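Local coordinates for protein octenoyl-CoA reductase/carboxylase (Streptomyces sp., PDB 4A0S) that reductively carboxylates 2-octenoyl-CoA with NADPH, probably to supply extender units for cinnabaramide polyketide biosynthesis, at residues 29-32 and 33-36; 58-61 and 62-66; 129-132 and 133-137; 387-390 and 391-394; 415-418 and 419-422. All blocks are in the same frame, centred on the assembly; numbering follows the deposited sequence.

Overall arrangement
The five contacts are short-range turns and corners of one chain, differing mainly in depth and chemistry. Interaction 2 is the most buried; interactions 3 and 4 are partly buried, and interactions 1 and 5 lie at the surface. Interactions 2, 3 and 4 all reach the same mixed sheet, and 2 and 3, with centres about 13 Å apart, also meet the second subunit. Interaction 1 instead leaves the antiparallel sheet containing strand 24-31. Carboxylates bond across interactions 1, 2 and 3, whereas interaction 4 combines backbone bonds with packing and interaction 5 has no direct hydrogen bond between its segments. Interactions 4 and 5 touch through packing, Val387 CG2 lying 3.2 Å from Gln418 OE1.

Interaction 1 (29-32 and 33-36)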
loop_
_atom_site.group_PDB
_atom_site.type_symbol
_atom_site.label_atom_id
_atom_site.label_comp_id
_atom_site.label_asym_id
_atom_site.label_seq_id
_atom_site.Cartn_x
_atom_site.Cartn_y
_atom_site.Cartn_z
ATOM N N HIS A 29 20.184 -31.828 -18.787
ATOM C CA HIS A 29 21.183 -30.859 -18.376
ATOM C C HIS A 29 21.924 -30.261 -19.537
ATOM O O HIS A 29 21.842 -30.737 -20.681
ATOM C CB HIS A 29 22.183 -31.502 -17.415
ATOM C CG HIS A 29 22.997 -32.588 -18.038
ATOM N ND1 HIS A 29 22.514 -33.869 -18.211
ATOM C CD2 HIS A 29 24.259 -32.586 -18.531
ATOM C CE1 HIS A 29 23.447 -34.608 -18.787
ATOM N NE2 HIS A 29 24.517 -33.856 -18.988
ATOM N N LEU A 30 22.654 -29.205 -19.217
ATOM C CA LEU A 30 23.574 -28.601 -20.151
ATOM C C LEU A 30 24.978 -28.890 -19.674
ATOM O O LEU A 30 25.196 -29.251 -18.502
ATOM C CB LEU A 30 23.333 -27.104 -20.220
ATOM C CG LEU A 30 21.902 -26.700 -20.582
ATOM C CD1 LEU A 30 21.755 -25.239 -20.263
ATOM C CD2 LEU A 30 21.588 -26.996 -22.040
ATOM N N ARG A 31 25.924 -28.714 -20.588
ATOM C CA ARG A 31 27.321 -28.955 -20.329
ATOM C C ARG A 31 28.053 -27.632 -20.468
ATOM O O ARG A 31 27.846 -26.904 -21.433
ATOM C CB ARG A 31 27.865 -29.976 -21.334
ATOM C CG ARG A 31 27.240 -31.370 -21.221
ATOM C CD ARG A 31 27.733 -32.129 -19.990
ATOM N NE ARG A 31 29.175 -32.394 -20.056
ATOM C CZ ARG A 31 29.990 -32.423 -19.002
ATOM N NH1 ARG A 31 29.519 -32.205 -17.782
ATOM N NH2 ARG A 31 31.285 -32.667 -19.173
ATOM N N ALA A 32 28.892 -27.311 -19.486
ATOM C CA ALA A 32 29.636 -26.052 -19.479
ATOM C C ALA A 32 30.441 -25.849 -20.755
ATOM O O ALA A 32 30.554 -24.720 -21.246
ATOM C CB ALA A 32 30.548 -25.974 -18.259
ATOM N N GLU A 33 30.988 -26.944 -21.273
ATOM C CA GLU A 33 31.791 -26.935 -22.495
ATOM C C GLU A 33 31.013 -26.423 -23.699
ATOM O O GLU A 33 31.617 -25.953 -24.661
ATOM C CB GLU A 33 32.352 -28.326 -22.783
ATOM C CG GLU A 33 31.314 -29.460 -22.694
ATOM C CD GLU A 33 31.910 -30.842 -22.929
ATOM O OE1 GLU A 33 32.688 -31.005 -23.894
ATOM O OE2 GLU A 33 31.586 -31.771 -22.155
ATOM N N ASP A 34 29.680 -26.486 -23.631
ATOM C CA ASP A 34 28.827 -26.102 -24.776
ATOM C C ASP A 34 28.356 -24.649 -24.766
ATOM O O ASP A 34 27.621 -24.227 -25.667
ATOM C CB ASP A 34 27.596 -27.008 -24.860
ATOM C CG ASP A 34 27.949 -28.474 -25.064
ATOM O OD1 ASP A 34 29.055 -28.765 -25.585
ATOM O OD2 ASP A 34 27.111 -29.337 -24.700
ATOM N N ALA A 35 28.777 -23.878 -23.773
ATOM C CA ALA A 35 28.205 -22.552 -23.565
ATOM C C ALA A 35 28.280 -21.636 -24.795
ATOM O O ALA A 35 27.367 -20.846 -25.034
ATOM C CB ALA A 35 28.815 -21.891 -22.343
ATOM N N ASP A 36 29.340 -21.770 -25.586
ATOM C CA ASP A 36 29.552 -20.892 -26.750
ATOM C C ASP A 36 29.166 -21.525 -28.079
ATOM O O ASP A 36 29.481 -20.978 -29.126
ATOM C CB ASP A 36 31.013 -20.423 -26.827
ATOM C CG ASP A 36 31.491 -19.781 -25.536
ATOM O OD1 ASP A 36 30.788 -18.884 -25.001
ATOM O OD2 ASP A 36 32.572 -20.188 -25.053
HETATM O O HOH W 1 25.156 -28.543 -23.171
#
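Arg31, the last residue of strand 24-31, meets Glu33 and Asp34 where the chain leaves the sheet and winds into a short 3-10 turn. Backbone bonds between residues three apart are the evidence for that turn. Asp34 N donates to Arg31 O at 2.9 Å, and Ala35 N donates to Ala32 O at 3.2 Å. Each donor stands well above the plane of the carbonyl it meets, consistent with the tight winding.

The charged contact is between Arg31 and Glu33. Arg31 folds back on itself, with bends at both chi2 and chi3, and Glu33 reaches over with an extended chain. A single oxygen does the gripping: Arg31 NH2 is 3.1 Å from Glu33 OE2, a salt bridge, while Arg31 NE makes a weak second bond to the same oxygen. OE2 is met on its anti side; with only this oxygen engaged and the guanidinium and carboxylate planes 73° apart, this is not a flat bidentate pair. Nonpolar parts also meet, Glu33 CG lying 3.7 Å from Arg31 CB.

Around the contact, Arg31 rests on Pro109 and Tyr110, and Ala32 on Phe90 of helix 89-97. The side chain of Ala35 is about 6 Å from bound octanoyl-CoA.

Asp34 forms the water-mediated part. Its OD2 has a salt bridge to Arg51, of neighbouring strand 51-52, and also passes close to Arg31 CB, at 3.5 Å. A water closes the bridge to the strand, accepting from Arg31 N at 2.7 Å and donating to Asp34 OD2 at 2.6 Å.

Interaction 2 (58-61 and 62-66); sequences PELA and PDEVL
Ala61 N donates to Glu64 OE1 at 2.9 Å, with a nearly straight N-H...O angle of 167°. The amide comes from above the carboxylate plane rather than within it. The carboxylate also lies against the methyl group of the same alanine, Ala61 CB being 3.3 Å from Glu64 CD. Glu64 reaches back this far because its CG stands anti to the carbonyl carbon (chi1 -81°) and the chain beyond it is extended.

Leu60 supplies the apolar half of the contact. Its CD1 branch drops onto the strand backbone, 3.7 Å from Leu66 N, and sits 3.9 Å from Leu66 CB. Its CG lies 3.8 Å from Glu64 O.

Residues 61 to 64 form a type I beta turn, closed by Glu64 N to Ala61 O at 3.1 Å. It delivers the chain into strand 64-73 of the mixed sheet, in the GroES-like part of this dehydrogenase-type fold. The side-chain bond to Ala61 N therefore adds a second clasp to the same turn.

Farther out, Arg105 makes a salt bridge to Glu64 OE2 and a hydrogen bond to Glu59 O, fixing the carboxylate from its other oxygen. Val178, on strand 176-180, packs against Leu60, Glu64 and Leu66. Pro62 touches Gly127 of the second subunit, and Asp63 OD2 makes weak, long ion pairs to Arg180 and to Arg129 of that subunit.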
loop_
_atom_site.group_PDB
_atom_site.type_symbol
_atom_site.label_atom_id
_atom_site.label_comp_id
_atom_site.label_asym_id
_atom_site.label_seq_id
_atom_site.Cartn_x
_atom_site.Cartn_y
_atom_site.Cartn_z
ATOM N N PRO A 58 24.152 -34.733 -5.712
ATOM C CA PRO A 58 24.899 -33.897 -4.767
ATOM C C PRO A 58 24.560 -34.238 -3.331
ATOM O O PRO A 58 23.567 -34.924 -3.068
ATOM C CB PRO A 58 24.400 -32.487 -5.085
ATOM C CG PRO A 58 23.001 -32.696 -5.520
ATOM C CD PRO A 58 23.021 -33.990 -6.303
ATOM N N GLU A 59 25.402 -33.776 -2.420
ATOM C CA GLU A 59 25.124 -33.860 -1.011
ATOM C C GLU A 59 24.049 -32.831 -0.659
ATOM O O GLU A 59 24.045 -31.688 -1.157
ATOM C CB GLU A 59 26.396 -33.629 -0.223
ATOM C CG GLU A 59 26.254 -33.669 1.284
ATOM C CD GLU A 59 27.547 -33.296 1.994
ATOM O OE1 GLU A 59 28.472 -32.762 1.338
ATOM O OE2 GLU A 59 27.635 -33.538 3.217
ATOM N N LEU A 60 23.118 -33.273 0.170
ATOM C CA LEU A 60 22.005 -32.443 0.581
ATOM C C LEU A 60 22.419 -31.476 1.696
ATOM O O LEU A 60 22.996 -31.874 2.692
ATOM C CB LEU A 60 20.901 -33.363 1.073
ATOM C CG LEU A 60 19.457 -32.946 0.883
ATOM C CD1 LEU A 60 19.161 -32.643 -0.598
ATOM C CD2 LEU A 60 18.630 -34.080 1.419
ATOM N N ALA A 61 22.128 -30.200 1.511
ATOM C CA ALA A 61 22.391 -29.183 2.533
ATOM C C ALA A 61 21.371 -29.356 3.637
ATOM O O ALA A 61 20.357 -30.002 3.429
ATOM C CB ALA A 61 22.286 -27.787 1.925
ATOM N N PRO A 62 21.619 -28.768 4.817
ATOM C CA PRO A 62 20.691 -29.071 5.908
ATOM C C PRO A 62 19.291 -28.485 5.729
ATOM O O PRO A 62 18.343 -28.960 6.359
ATOM C CB PRO A 62 21.367 -28.465 7.143
ATOM C CG PRO A 62 22.348 -27.476 6.593
ATOM C CD PRO A 62 22.789 -28.005 5.276
ATOM N N ASP A 63 19.161 -27.477 4.876
ATOM C CA ASP A 63 17.881 -26.808 4.695
ATOM C C ASP A 63 17.256 -27.303 3.386
ATOM O O ASP A 63 16.273 -26.750 2.906
ATOM C CB ASP A 63 18.090 -25.308 4.621
ATOM C CG ASP A 63 18.918 -24.901 3.414
ATOM O OD1 ASP A 63 19.783 -25.703 2.967
ATOM O OD2 ASP A 63 18.701 -23.785 2.890
ATOM N N GLU A 64 17.828 -28.359 2.825
ATOM C CA GLU A 64 17.376 -28.830 1.526
ATOM C C GLU A 64 16.618 -30.127 1.596
ATOM O O GLU A 64 16.719 -30.871 2.564
ATOM C CB GLU A 64 18.553 -29.003 0.591
ATOM C CG GLU A 64 19.012 -27.715 -0.040
ATOM C CD GLU A 64 20.343 -27.876 -0.740
ATOM O OE1 GLU A 64 20.874 -29.005 -0.783
ATOM O OE2 GLU A 64 20.881 -26.869 -1.243
ATOM N N VAL A 65 15.891 -30.408 0.523
ATOM C CA VAL A 65 15.097 -31.604 0.431
ATOM C C VAL A 65 15.388 -32.226 -0.910
ATOM O O VAL A 65 15.511 -31.525 -1.908
ATOM C CB VAL A 65 13.599 -31.269 0.551
ATOM C CG1 VAL A 65 12.778 -32.481 0.342
ATOM C CG2 VAL A 65 13.301 -30.668 1.939
ATOM N N LEU A 66 15.560 -33.545 -0.907
ATOM C CA LEU A 66 15.764 -34.247 -2.148
ATOM C C LEU A 66 14.400 -34.732 -2.527
ATOM O O LEU A 66 13.755 -35.424 -1.756
ATOM C CB LEU A 66 16.714 -35.411 -1.959
ATOM C CG LEU A 66 17.017 -36.202 -3.225
ATOM C CD1 LEU A 66 17.754 -35.350 -4.284
ATOM C CD2 LEU A 66 17.855 -37.377 -2.767
#

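Interaction 3 (129-132 and 133-137)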
loop_
_atom_site.group_PDB
_atom_site.type_symbol
_atom_site.label_atom_id
_atom_site.label_comp_id
_atom_site.label_asym_id
_atom_site.label_seq_id
_atom_site.Cartn_x
_atom_site.Cartn_y
_atom_site.Cartn_z
ATOM N N ARG A 129 12.157 -28.760 8.412
ATOM C CA ARG A 129 11.026 -29.025 9.267
ATOM C C ARG A 129 9.872 -29.616 8.501
ATOM O O ARG A 129 9.674 -29.315 7.327
ATOM C CB ARG A 129 10.580 -27.735 9.940
ATOM C CG ARG A 129 11.611 -27.293 10.948
ATOM C CD ARG A 129 11.239 -26.032 11.634
ATOM N NE ARG A 129 11.520 -24.862 10.823
ATOM C CZ ARG A 129 12.731 -24.360 10.578
ATOM N NH1 ARG A 129 13.842 -24.936 11.046
ATOM N NH2 ARG A 129 12.832 -23.278 9.827
ATOM N N ARG A 130 9.142 -30.488 9.190
ATOM C CA ARG A 130 7.797 -30.913 8.810
ATOM C C ARG A 130 7.748 -31.862 7.627
ATOM O O ARG A 130 7.094 -32.905 7.712
ATOM C CB ARG A 130 6.855 -29.716 8.628
ATOM C CG ARG A 130 6.603 -28.933 9.907
ATOM C CD ARG A 130 5.667 -27.759 9.629
ATOM N NE ARG A 130 6.293 -26.722 8.804
ATOM C CZ ARG A 130 7.132 -25.792 9.260
ATOM N NH1 ARG A 130 7.468 -25.761 10.543
ATOM N NH2 ARG A 130 7.641 -24.891 8.429
ATOM N N TRP A 131 8.422 -31.533 6.534
ATOM C CA TRP A 131 8.459 -32.452 5.394
ATOM C C TRP A 131 9.075 -33.767 5.778
ATOM O O TRP A 131 9.986 -33.841 6.604
ATOM C CB TRP A 131 9.251 -31.886 4.220
ATOM C CG TRP A 131 8.665 -30.649 3.746
ATOM C CD1 TRP A 131 9.176 -29.402 3.892
ATOM C CD2 TRP A 131 7.409 -30.506 3.095
ATOM N NE1 TRP A 131 8.325 -28.479 3.348
ATOM C CE2 TRP A 131 7.231 -29.130 2.846
ATOM C CE3 TRP A 131 6.424 -31.406 2.674
ATOM C CZ2 TRP A 131 6.098 -28.627 2.200
ATOM C CZ3 TRP A 131 5.291 -30.906 2.039
ATOM C CH2 TRP A 131 5.138 -29.538 1.809
ATOM N N LYS A 132 8.577 -34.821 5.169
ATOM C CA LYS A 132 9.145 -36.115 5.437
ATOM C C LYS A 132 9.106 -36.925 4.147
ATOM O O LYS A 132 8.307 -36.635 3.261
ATOM C CB LYS A 132 8.378 -36.786 6.575
ATOM C CG LYS A 132 6.922 -36.989 6.271
ATOM C CD LYS A 132 6.184 -37.399 7.541
ATOM C CE LYS A 132 4.726 -37.679 7.241
ATOM N NZ LYS A 132 3.993 -36.418 6.913
ATOM N N PRO A 133 10.002 -37.910 4.017
ATOM C CA PRO A 133 9.970 -38.758 2.834
ATOM C C PRO A 133 8.567 -39.334 2.599
ATOM O O PRO A 133 7.909 -39.765 3.548
ATOM C CB PRO A 133 10.974 -39.850 3.187
ATOM C CG PRO A 133 11.962 -39.142 4.078
ATOM C CD PRO A 133 11.114 -38.264 4.919
ATOM N N GLY A 134 8.125 -39.322 1.341
ATOM C CA GLY A 134 6.781 -39.745 0.986
ATOM C C GLY A 134 5.813 -38.596 0.740
ATOM O O GLY A 134 4.771 -38.772 0.119
ATOM N N ASP A 135 6.151 -37.412 1.247
ATOM C CA ASP A 135 5.269 -36.266 1.103
ATOM C C ASP A 135 5.219 -35.846 -0.341
ATOM O O ASP A 135 6.266 -35.704 -0.997
ATOM C CB ASP A 135 5.765 -35.081 1.914
ATOM C CG ASP A 135 5.478 -35.227 3.384
ATOM O OD1 ASP A 135 4.733 -36.153 3.781
ATOM O OD2 ASP A 135 5.995 -34.403 4.146
ATOM N N HIS A 136 3.993 -35.633 -0.806
ATOM C CA HIS A 136 3.751 -35.179 -2.160
ATOM C C HIS A 136 3.880 -33.677 -2.184
ATOM O O HIS A 136 3.201 -32.965 -1.436
ATOM C CB HIS A 136 2.364 -35.603 -2.617
ATOM C CG HIS A 136 2.270 -37.059 -2.950
ATOM N ND1 HIS A 136 1.235 -37.583 -3.694
ATOM C CD2 HIS A 136 3.106 -38.094 -2.685
ATOM C CE1 HIS A 136 1.418 -38.884 -3.840
ATOM N NE2 HIS A 136 2.550 -39.218 -3.245
ATOM N N VAL A 137 4.776 -33.203 -3.028
ATOM C CA VAL A 137 5.094 -31.792 -3.078
ATOM C C VAL A 137 5.089 -31.255 -4.488
ATOM O O VAL A 137 5.218 -31.987 -5.466
ATOM C CB VAL A 137 6.489 -31.503 -2.474
ATOM C CG1 VAL A 137 6.519 -31.873 -0.987
ATOM C CG2 VAL A 137 7.571 -32.242 -3.242
#
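Lys132 and Asp135 are the ends of a type II beta turn, in which Asp135 N donates to Lys132 O at 3.1 Å and Gly134, at phi 101°, takes a backbone conformation in which a beta carbon would collide with the preceding carbonyl oxygen. The turn ends the loop between antiparallel strands 117-124 and 136-139 of the GroES-like domain and leads directly into the second.

Asp135 holds the turn's first residue through both its oxygens. OD2 receives Lys132 N at 2.8 Å, the N-H coming from above the carboxylate plane (59° out of it). OD1 offers its syn lone pair to Lys132 NZ, a salt bridge of 3.2 Å. Lys132 reaches it with CG placed between backbone N and carbonyl carbon, and a bend at chi4 brings NZ to the carboxylate; the two side chains cross at about a right angle.

Trp131 packs beside this polar clasp. Its indole edge faces the carboxylate, with CE3 3.4 Å from Asp135 OD2, and Leu184 and Pro186 of strand 184-186 also touch Trp131.

Arg129 and Arg130 lead the loop to the second subunit, where both form salt bridges with Asp145 of that subunit, and Trp131 packs on its Gln147.

Val137, the second residue of strand 136-139, meets the indole obliquely: its CG1 is 3.4 Å from Trp131 CZ3.

Interaction 4 (387-390 and 391-394)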
loop_
_atom_site.group_PDB
_atom_site.type_symbol
_atom_site.label_atom_id
_atom_site.label_comp_id
_atom_site.label_asym_id
_atom_site.label_seq_id
_atom_site.Cartn_x
_atom_site.Cartn_y
_atom_site.Cartn_z
ATOM N N VAL A 387 2.238 -33.444 -22.636
ATOM C CA VAL A 387 3.111 -34.106 -21.695
ATOM C C VAL A 387 4.142 -34.850 -22.519
ATOM O O VAL A 387 3.803 -35.487 -23.505
ATOM C CB VAL A 387 2.329 -35.105 -20.804
ATOM C CG1 VAL A 387 3.233 -35.666 -19.723
ATOM C CG2 VAL A 387 1.092 -34.450 -20.204
ATOM N N TYR A 388 5.408 -34.729 -22.144
ATOM C CA TYR A 388 6.472 -35.476 -22.777
ATOM C C TYR A 388 7.175 -36.250 -21.697
ATOM O O TYR A 388 7.285 -35.756 -20.569
ATOM C CB TYR A 388 7.480 -34.525 -23.416
ATOM C CG TYR A 388 6.979 -33.874 -24.653
ATOM C CD1 TYR A 388 6.118 -32.779 -24.589
ATOM C CD2 TYR A 388 7.351 -34.357 -25.908
ATOM C CE1 TYR A 388 5.637 -32.187 -25.738
ATOM C CE2 TYR A 388 6.885 -33.770 -27.064
ATOM C CZ TYR A 388 6.029 -32.688 -26.975
ATOM O OH TYR A 388 5.572 -32.104 -28.125
ATOM N N PRO A 389 7.663 -37.452 -22.025
ATOM C CA PRO A 389 8.549 -38.102 -21.086
ATOM C C PRO A 389 9.853 -37.332 -21.003
ATOM O O PRO A 389 10.211 -36.575 -21.933
ATOM C CB PRO A 389 8.809 -39.454 -21.737
ATOM C CG PRO A 389 8.668 -39.195 -23.193
ATOM C CD PRO A 389 7.537 -38.222 -23.285
ATOM N N LEU A 390 10.558 -37.523 -19.895
ATOM C CA LEU A 390 11.882 -36.944 -19.752
ATOM C C LEU A 390 12.755 -37.272 -20.971
ATOM O O LEU A 390 13.501 -36.412 -21.442
ATOM C CB LEU A 390 12.543 -37.399 -18.444
ATOM C CG LEU A 390 13.820 -36.614 -18.106
ATOM C CD1 LEU A 390 13.603 -35.086 -18.097
ATOM C CD2 LEU A 390 14.391 -37.097 -16.806
ATOM N N ALA A 391 12.645 -38.506 -21.469
ATOM C CA ALA A 391 13.354 -38.953 -22.680
ATOM C C ALA A 391 13.239 -37.934 -23.808
ATOM O O ALA A 391 14.175 -37.743 -24.591
ATOM C CB ALA A 391 12.796 -40.288 -23.145
ATOM N N GLU A 392 12.086 -37.275 -23.876
ATOM C CA GLU A 392 11.818 -36.337 -24.945
ATOM C C GLU A 392 11.749 -34.904 -24.460
ATOM O O GLU A 392 11.126 -34.077 -25.104
ATOM C CB GLU A 392 10.507 -36.714 -25.634
ATOM C CG GLU A 392 10.532 -38.107 -26.237
ATOM C CD GLU A 392 9.141 -38.580 -26.642
ATOM O OE1 GLU A 392 8.348 -37.741 -27.123
ATOM O OE2 GLU A 392 8.840 -39.781 -26.447
ATOM N N ALA A 393 12.383 -34.616 -23.322
ATOM C CA ALA A 393 12.348 -33.269 -22.743
ATOM C C ALA A 393 12.985 -32.233 -23.659
ATOM O O ALA A 393 12.546 -31.087 -23.707
ATOM C CB ALA A 393 13.011 -33.252 -21.370
ATOM N N ALA A 394 14.004 -32.643 -24.416
ATOM C CA ALA A 394 14.612 -31.734 -25.405
ATOM C C ALA A 394 13.576 -31.235 -26.436
ATOM O O ALA A 394 13.508 -30.050 -26.755
ATOM C CB ALA A 394 15.784 -32.408 -26.093
#
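Leu390 O accepts Ala393 N at 2.8 Å, with an N-H...O angle of 159°. An equally short bond one residue earlier, Glu392 N to Pro389 O at 2.8 Å, is more bent. Each bond joins residues three apart, and in both the donor lies far above the carbonyl plane, as the chain winds into the corner.

Apolar contact reinforces the second step of the corner: Leu390 CD1 meets Ala393 CB at 3.8 Å. Leu390 points its CG anti to the backbone N (chi1 -169°), which carries the branch to the same flank as the alanine methyl. Val411 of strand 408-412 packs against both residues.

The corner joins strand 384-389 to helix 393-401 in a beta-alpha-beta unit whose last strand, 408-412, lies parallel to the first. Tyr388 has backbone hydrogen bonds with Ala410 and Leu412 across this parallel pair. Glu392 is the N-cap residue of helix 393-401.

Glu392 turns its side chain back over the strand end. Its extended chain lies across Pro389, with OE2 3.3 Å from Pro389 CG and the carboxyl carbon CD 3.5 Å from the same ring atom. The other oxygen, OE1, approaches the edge of the Tyr388 ring, 3.7 Å from CD2, with ring and carboxylate planes 83° apart.

Glu395, Ala396 and Val399, on the helix, touch the tyrosine in turn, and its side chain lies about 7 Å from that of Gln405, a residue of the NADP(+) site.

Interaction 5 (415-418 and 419-422)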
loop_
_atom_site.group_PDB
_atom_site.type_symbol
_atom_site.label_atom_id
_atom_site.label_comp_id
_atom_site.label_asym_id
_atom_site.label_seq_id
_atom_site.Cartn_x
_atom_site.Cartn_y
_atom_site.Cartn_z
ATOM N N ALA A 415 7.781 -40.152 -13.079
ATOM C CA ALA A 415 6.451 -40.736 -13.326
ATOM C C ALA A 415 6.492 -41.542 -14.631
ATOM O O ALA A 415 6.822 -40.989 -15.675
ATOM C CB ALA A 415 5.389 -39.664 -13.395
ATOM N N PRO A 416 6.198 -42.858 -14.557
ATOM C CA PRO A 416 6.365 -43.724 -15.727
ATOM C C PRO A 416 5.252 -43.551 -16.757
ATOM O O PRO A 416 5.358 -44.021 -17.887
ATOM C CB PRO A 416 6.351 -45.145 -15.125
ATOM C CG PRO A 416 5.548 -45.022 -13.882
ATOM C CD PRO A 416 5.810 -43.619 -13.350
ATOM N N GLU A 417 4.177 -42.901 -16.366
ATOM C CA GLU A 417 3.061 -42.717 -17.276
ATOM C C GLU A 417 2.219 -41.558 -16.795
ATOM O O GLU A 417 2.317 -41.152 -15.635
ATOM C CB GLU A 417 2.227 -44.010 -17.369
ATOM C CG GLU A 417 1.529 -44.389 -16.066
ATOM C CD GLU A 417 1.439 -45.897 -15.849
ATOM O OE1 GLU A 417 1.449 -46.649 -16.831
ATOM O OE2 GLU A 417 1.372 -46.329 -14.681
ATOM N N GLN A 418 1.391 -41.034 -17.686
ATOM C CA GLN A 418 0.471 -39.972 -17.347
ATOM C C GLN A 418 -0.617 -40.429 -16.390
ATOM O O GLN A 418 -0.886 -41.622 -16.279
ATOM C CB GLN A 418 -0.196 -39.468 -18.615
ATOM C CG GLN A 418 0.626 -38.497 -19.405
ATOM C CD GLN A 418 -0.249 -37.757 -20.383
ATOM O OE1 GLN A 418 -1.030 -36.888 -20.000
ATOM N NE2 GLN A 418 -0.148 -38.119 -21.648
ATOM N N GLY A 419 -1.226 -39.462 -15.708
ATOM C CA GLY A 419 -2.420 -39.689 -14.927
ATOM C C GLY A 419 -2.188 -40.139 -13.502
ATOM O O GLY A 419 -3.147 -40.394 -12.775
ATOM N N LEU A 420 -0.928 -40.266 -13.100
ATOM C CA LEU A 420 -0.603 -40.766 -11.781
ATOM C C LEU A 420 -0.564 -39.641 -10.761
ATOM O O LEU A 420 -0.445 -38.471 -11.121
ATOM C CB LEU A 420 0.745 -41.469 -11.789
ATOM C CG LEU A 420 0.863 -42.633 -12.776
ATOM C CD1 LEU A 420 2.295 -43.117 -12.838
ATOM C CD2 LEU A 420 -0.086 -43.754 -12.364
ATOM N N GLY A 421 -0.650 -40.022 -9.492
ATOM C CA GLY A 421 -0.423 -39.103 -8.391
ATOM C C GLY A 421 -1.643 -38.369 -7.887
ATOM O O GLY A 421 -1.523 -37.509 -7.022
ATOM N N VAL A 422 -2.822 -38.709 -8.407
ATOM C CA VAL A 422 -4.037 -38.152 -7.849
ATOM C C VAL A 422 -4.272 -38.891 -6.555
ATOM O O VAL A 422 -4.478 -40.099 -6.554
ATOM C CB VAL A 422 -5.241 -38.304 -8.765
ATOM C CG1 VAL A 422 -6.486 -37.746 -8.064
ATOM C CG2 VAL A 422 -4.980 -37.604 -10.088
HETATM O O HOH W 2 1.493 -39.176 -13.762
#
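Leu420, Gln418 and Gly419 bury the most surface here, in an irregular loop between strand 408-412 and helix 425-431. Leu420 makes the side-chain contacts. Its CD1 reaches 3.6 Å from Pro416 CD and 3.6 Å from Glu417 CG, lying inside the bend against both residues, and the same branch touches Glu417 O at 3.4 Å. CD2, the other branch, lies 3.8 Å from Glu417 OE2. The leucine meets both residues at about a right angle, and it is Glu417's aliphatic stem that it covers. Glu417 presents that stem because its CG sits between the backbone N and the carbonyl carbon (chi1 65°), while a bend at chi2 leaves the carboxylate beside the leucine branches.

Gly419 forms the corner, at phi 87°, where a beta carbon would lie 2.6 Å from Gln418 O, too close. Its N is hydrogen-bonded to Glu194 OE2, a residue against which Gln418 also packs, and Leu420 joins its backbone to Trp193; helix 193-197 therefore backs this side of the loop.

No direct hydrogen bond links residues 415-418 to 419-422. A water takes that place, accepting from Leu420 N at 2.7 Å and donating to Glu417 O at 2.8 Å, although this donation competes with acceptors elsewhere. The loop is thus shaped by one leucine packed on aliphatic carbon, one glycine corner and a water bridge, which suggests that an ordered water, where a turn-closing backbone bond might have been, helps link the two limbs.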